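Local coordinates for protein aphrodisin (Mesocricetus auratus, PDB 1E5P) that acts as a secreted aphrodisiac pheromone of the female hamster, a lipocalin of the odorant-binding type that elicits copulatory behaviour in males, at residues 15-20 and 106-111; 90-95 and 110-115. One frame throughout, in Å; residues are numbered along the deposited sequence.

Contact 1 of 2, residues 15-20 and 106-111; sequences IAADNL and TNMIVV
A16 and I109 hold two antiparallel strands together, 15-17 and 106-111, whose N-to-C directions lie 164° apart and whose axes approach to 4.6 Å. The pair exchanges two nearly straight backbone bonds, A16 N to I109 O and I109 N to A16 O, each 2.8 Å long. I15 opposite V110 and A17 opposite M108 form the non-hydrogen-bonded pairs on either side. D18 N still donates to N107 O (3.0 Å), but the chain then turns off, and the N-H of N107 is taken up by the aspartate side chain. With CG between the backbone N and the carbonyl carbon (chi1 59°), the carboxylate folds back over N107: OD1 accepts N107 N, while OD2 of D18 accepts N107 ND2 at 2.9 Å. Both donors come from above the carboxylate plane, which stands 68° from the amide plane. A short acidic residue thus suits the strand end, although D18 and N107 each have a second conformer.

Inside the barrel, I15 and M108, a selenomethionine, run side by side, and the bend in the M108 chain brings CE to 3.7 Å from CG2 of I15. A17 is small enough for M108 CG and T106 CG2 both to lie near its CB; T106 CG2 is 4.0 Å from A17 CB and 3.5 Å from D18 OD1. A serine in place of T106 lacks that methyl, which would probably open a gap beside A17 CB and the D18 carboxylate.

On the other face, I109 packs against L126 and F129 of helix 120-132, and A16 touches I140 of strand 140-142, which also pairs with strand 8-17. Joining strands 8-17 and 105-113, the contact closes the lipocalin barrel.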
loop_
_atom_site.group_PDB
_atom_site.type_symbol
_atom_site.label_atom_id
_atom_site.label_comp_id
_atom_site.label_asym_id
_atom_site.label_seq_id
_atom_site.Cartn_x
_atom_site.Cartn_y
_atom_site.Cartn_z
ATOM N N ILE A 15 -0.598 -4.648 -5.669
ATOM C CA ILE A 15 0.167 -4.918 -4.485
ATOM C C ILE A 15 1.071 -6.136 -4.797
ATOM O O ILE A 15 0.523 -7.050 -5.432
ATOM C CB ILE A 15 -0.626 -5.270 -3.217
ATOM C CG1 ILE A 15 -1.546 -4.128 -2.782
ATOM C CG2 ILE A 15 0.349 -5.555 -2.058
ATOM C CD1 ILE A 15 -2.514 -4.534 -1.682
ATOM N N ALA A 16 2.319 -6.056 -4.450
ATOM C CA ALA A 16 3.245 -7.193 -4.624
ATOM C C ALA A 16 3.812 -7.551 -3.253
ATOM O O ALA A 16 4.080 -6.630 -2.466
ATOM C CB ALA A 16 4.371 -6.816 -5.578
ATOM N N ALA A 17 3.989 -8.821 -2.915
ATOM C CA ALA A 17 4.533 -9.161 -1.602
ATOM C C ALA A 17 5.339 -10.462 -1.690
ATOM O O ALA A 17 4.977 -11.334 -2.491
ATOM C CB ALA A 17 3.409 -9.380 -0.585
ATOM N N ASP A 18 6.320 -10.577 -0.808
ATOM C CA ASP A 18 7.111 -11.834 -0.791
ATOM C C ASP A 18 6.318 -12.960 -0.167
ATOM O O ASP A 18 6.554 -14.143 -0.531
ATOM C CB ASP A 18 8.484 -11.625 -0.190
ATOM C CG ASP A 18 8.500 -11.097 1.226
ATOM O OD1 ASP A 18 7.426 -10.766 1.743
ATOM O OD2 ASP A 18 9.606 -11.000 1.822
ATOM N N ASN A 19 5.394 -12.706 0.747
ATOM C CA ASN A 19 4.517 -13.735 1.341
ATOM C C ASN A 19 3.163 -13.545 0.681
ATOM O O ASN A 19 2.297 -12.762 1.090
ATOM C CB ASN A 19 4.460 -13.577 2.869
ATOM C CG ASN A 19 5.804 -13.779 3.524
ATOM O OD1 ASN A 19 6.164 -13.107 4.513
ATOM N ND2 ASN A 19 6.630 -14.700 3.021
ATOM N N LEU A 20 2.924 -14.288 -0.402
ATOM C CA LEU A 20 1.746 -14.040 -1.243
ATOM C C LEU A 20 0.430 -14.187 -0.545
ATOM O O LEU A 20 -0.528 -13.421 -0.810
ATOM C CB LEU A 20 1.889 -14.901 -2.500
ATOM C CG LEU A 20 0.822 -14.803 -3.581
ATOM C CD1 LEU A 20 0.723 -13.393 -4.121
ATOM C CD2 LEU A 20 1.127 -15.810 -4.702
ATOM N N THR A 106 6.918 -9.364 6.250
ATOM C CA THR A 106 6.468 -9.409 4.853
ATOM C C THR A 106 6.931 -8.118 4.169
ATOM O O THR A 106 6.712 -7.067 4.755
ATOM C CB THR A 106 4.950 -9.524 4.723
ATOM O OG1 THR A 106 4.539 -10.744 5.378
ATOM C CG2 THR A 106 4.477 -9.586 3.272
ATOM N N ASN A 107 7.621 -8.221 3.051
ATOM C CA ASN A 107 8.100 -7.073 2.271
ATOM C C ASN A 107 7.104 -6.884 1.116
ATOM O O ASN A 107 6.743 -7.874 0.456
ATOM C CB ASN A 107 9.480 -7.381 1.702
ATOM C CG ASN A 107 10.464 -7.528 2.858
ATOM O OD1 ASN A 107 10.822 -6.510 3.428
ATOM N ND2 ASN A 107 10.801 -8.765 3.181
HETATM N N MSE A 108 6.656 -5.643 0.925
HETATM C CA MSE A 108 5.612 -5.386 -0.042
HETATM C C MSE A 108 5.888 -4.103 -0.854
HETATM O O MSE A 108 6.630 -3.239 -0.398
HETATM C CB MSE A 108 4.266 -5.064 0.668
HETATM C CG MSE A 108 3.759 -5.919 1.758
HETATM SE SE MSE A 108 2.380 -5.287 2.741
HETATM C CE MSE A 108 1.204 -4.772 1.489
ATOM N N ILE A 109 5.277 -4.090 -2.020
ATOM C CA ILE A 109 5.247 -2.882 -2.850
ATOM C C ILE A 109 3.761 -2.622 -3.097
ATOM O O ILE A 109 3.012 -3.542 -3.430
ATOM C CB ILE A 109 5.959 -3.011 -4.206
ATOM C CG1 ILE A 109 7.458 -3.168 -3.960
ATOM C CG2 ILE A 109 5.683 -1.766 -5.062
ATOM C CD1 ILE A 109 8.224 -3.682 -5.164
ATOM N N VAL A 110 3.318 -1.391 -2.863
ATOM C CA VAL A 110 1.940 -1.017 -3.106
ATOM C C VAL A 110 1.941 0.141 -4.118
ATOM O O VAL A 110 2.728 1.087 -3.955
ATOM C CB VAL A 110 1.250 -0.534 -1.798
ATOM C CG1 VAL A 110 -0.147 -0.044 -2.083
ATOM C CG2 VAL A 110 1.268 -1.690 -0.793
ATOM N N VAL A 111 1.146 0.008 -5.165
ATOM C CA VAL A 111 1.039 1.130 -6.133
ATOM C C VAL A 111 -0.358 1.730 -5.980
ATOM O O VAL A 111 -1.355 1.071 -6.239
ATOM C CB VAL A 111 1.256 0.701 -7.584
ATOM C CG1 VAL A 111 1.199 1.925 -8.518
ATOM C CG2 VAL A 111 2.568 -0.052 -7.755
#

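Contact 2 of 2, residues 90-95 and 110-115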
loop_
_atom_site.group_PDB
_atom_site.type_symbol
_atom_site.label_atom_id
_atom_site.label_comp_id
_atom_site.label_asym_id
_atom_site.label_seq_id
_atom_site.Cartn_x
_atom_site.Cartn_y
_atom_site.Cartn_z
ATOM N N ASP A 90 -0.353 11.008 -10.663
ATOM C CA ASP A 90 -1.422 10.039 -10.681
ATOM C C ASP A 90 -1.027 8.712 -10.031
ATOM O O ASP A 90 -1.844 7.798 -10.102
ATOM C CB ASP A 90 -1.838 9.726 -12.133
ATOM C CG ASP A 90 -0.713 8.990 -12.852
ATOM O OD1 ASP A 90 0.454 9.402 -12.735
ATOM O OD2 ASP A 90 -0.989 7.987 -13.530
ATOM N N LYS A 91 0.191 8.587 -9.531
ATOM C CA LYS A 91 0.587 7.334 -8.891
ATOM C C LYS A 91 1.578 7.500 -7.770
ATOM O O LYS A 91 2.400 8.420 -7.720
ATOM C CB LYS A 91 1.092 6.308 -9.936
ATOM C CG LYS A 91 -0.086 5.340 -10.208
ATOM C CD LYS A 91 0.031 4.635 -11.511
ATOM C CE LYS A 91 -1.301 4.520 -12.221
ATOM N NZ LYS A 91 -1.564 5.768 -13.005
ATOM N N ILE A 92 1.463 6.605 -6.759
ATOM C CA ILE A 92 2.442 6.567 -5.686
ATOM C C ILE A 92 2.937 5.105 -5.580
ATOM O O ILE A 92 2.089 4.210 -5.486
ATOM C CB ILE A 92 1.908 6.945 -4.288
ATOM C CG1 ILE A 92 1.119 8.243 -4.274
ATOM C CG2 ILE A 92 3.069 6.998 -3.284
ATOM C CD1 ILE A 92 0.249 8.372 -3.012
ATOM N N PHE A 93 4.235 4.900 -5.672
ATOM C CA PHE A 93 4.789 3.544 -5.459
ATOM C C PHE A 93 5.353 3.532 -4.040
ATOM O O PHE A 93 6.256 4.349 -3.743
ATOM C CB PHE A 93 5.954 3.288 -6.444
ATOM C CG PHE A 93 5.502 3.213 -7.879
ATOM C CD1 PHE A 93 5.147 4.363 -8.563
ATOM C CD2 PHE A 93 5.469 1.990 -8.535
ATOM C CE1 PHE A 93 4.737 4.300 -9.892
ATOM C CE2 PHE A 93 5.053 1.929 -9.853
ATOM C CZ PHE A 93 4.693 3.075 -10.523
ATOM N N PHE A 94 4.816 2.721 -3.143
ATOM C CA PHE A 94 5.298 2.650 -1.775
ATOM C C PHE A 94 6.000 1.296 -1.497
ATOM O O PHE A 94 5.629 0.297 -2.119
ATOM C CB PHE A 94 4.096 2.557 -0.790
ATOM C CG PHE A 94 3.239 3.755 -0.599
ATOM C CD1 PHE A 94 3.644 4.756 0.297
ATOM C CD2 PHE A 94 2.022 3.894 -1.241
ATOM C CE1 PHE A 94 2.837 5.869 0.504
ATOM C CE2 PHE A 94 1.216 4.999 -1.034
ATOM C CZ PHE A 94 1.624 5.982 -0.147
ATOM N N THR A 95 6.947 1.318 -0.584
ATOM C CA THR A 95 7.520 0.066 -0.070
ATOM C C THR A 95 6.964 -0.066 1.352
ATOM O O THR A 95 6.765 0.973 2.030
ATOM C CB THR A 95 9.042 0.055 -0.097
ATOM O OG1 THR A 95 9.526 -1.138 0.530
ATOM C CG2 THR A 95 9.642 1.238 0.651
ATOM N N VAL A 110 3.318 -1.391 -2.863
ATOM C CA VAL A 110 1.940 -1.017 -3.106
ATOM C C VAL A 110 1.941 0.141 -4.118
ATOM O O VAL A 110 2.728 1.087 -3.955
ATOM C CB VAL A 110 1.250 -0.534 -1.798
ATOM C CG1 VAL A 110 -0.147 -0.044 -2.083
ATOM C CG2 VAL A 110 1.268 -1.690 -0.793
ATOM N N VAL A 111 1.146 0.008 -5.165
ATOM C CA VAL A 111 1.039 1.130 -6.133
ATOM C C VAL A 111 -0.358 1.730 -5.980
ATOM O O VAL A 111 -1.355 1.071 -6.239
ATOM C CB VAL A 111 1.256 0.701 -7.584
ATOM C CG1 VAL A 111 1.199 1.925 -8.518
ATOM C CG2 VAL A 111 2.568 -0.052 -7.755
ATOM N N ALA A 112 -0.411 2.971 -5.518
ATOM C CA ALA A 112 -1.676 3.692 -5.382
ATOM C C ALA A 112 -1.883 4.522 -6.664
ATOM O O ALA A 112 -0.885 4.960 -7.219
ATOM C CB ALA A 112 -1.578 4.642 -4.195
ATOM N N GLY A 113 -3.115 4.715 -7.092
ATOM C CA GLY A 113 -3.378 5.510 -8.271
ATOM C C GLY A 113 -4.729 6.194 -8.226
ATOM O O GLY A 113 -5.534 6.001 -7.319
ATOM N N LYS A 114 -4.989 6.989 -9.270
ATOM C CA LYS A 114 -6.268 7.687 -9.359
ATOM C C LYS A 114 -7.374 6.830 -9.904
ATOM O O LYS A 114 -8.558 7.224 -9.860
ATOM C CB LYS A 114 -6.070 9.011 -10.110
ATOM C CG LYS A 114 -5.062 9.892 -9.378
ATOM C CD LYS A 114 -5.642 10.459 -8.097
ATOM C CE LYS A 114 -4.623 11.295 -7.326
ATOM N NZ LYS A 114 -5.301 11.989 -6.197
ATOM N N GLY A 115 -7.069 5.639 -10.434
ATOM C CA GLY A 115 -8.162 4.751 -10.815
ATOM C C GLY A 115 -7.837 3.828 -11.970
ATOM O O GLY A 115 -8.368 2.714 -12.033
#
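I92 with A112 and F94 with V110 are the hydrogen-bonded pairs of an antiparallel ladder between strands 91-95 and 110-113; its straightest bond runs from F94 N to V110 O (2.8 Å), and a weak one from K114 N to D90 O (3.4 Å) lies at its end.

V111 packs on F93, the two lying side by side. Its CG1, anti to the backbone N (chi1 -177°), sits over the centre of the F93 ring, 4.2 Å from the centroid, in a CH-pi contact. CG2 comes over the same side of the ring, displaced beyond CD2 of F93 at 3.6 Å, so the forked valine sets both methyls against one face. Further along, CG of K91 lies beside CA of G113, and a CB on G113 would come within 3.3 Å of K91 CG, so glycine fits this tight spot.

On the opposite face the F94 ring has I92 CG2 over one side, offset toward the rim. A112 CB approaches the ring at its edge, 4.2 Å from CE2 of F94, and also lies 4.2 Å from I92 CB; alanine is small enough to fill the place between these larger groups. Beyond the strand, K114 sends its ammonium away from the hairpin to K9 O and makes a cation-pi contact with W10.

This is the hairpin of strands 91-99 and 105-113. I92, F94, V110 and A112 face into the barrel, where I36 and F33 of strand 32-39 meet them, whereas V111 packs outward on L126 of helix 120-132. Strands 79-87 and 8-17 continue the sheet beyond the two hairpin strands.

How the contacts relate
Both contacts are mostly buried and use strand 105-113, which pairs along one edge with strand 8-17 in contact 1 and along the other with strand 91-99 in contact 2. They share V110 and V111, and I109 CG2 of contact 1 packs 3.6 Å from F94 O of contact 2. Contact 1 joins strands far apart in sequence and closes the barrel, whereas contact 2 is local, within one hairpin. Their chemistry differs accordingly: contact 1 combines small and aliphatic residues with a carboxylate-to-amide grip where a strand ends, while contact 2 relies on aromatic rings and a glycine, with D90 and K114, its more exposed charged residues, where the ladder ends.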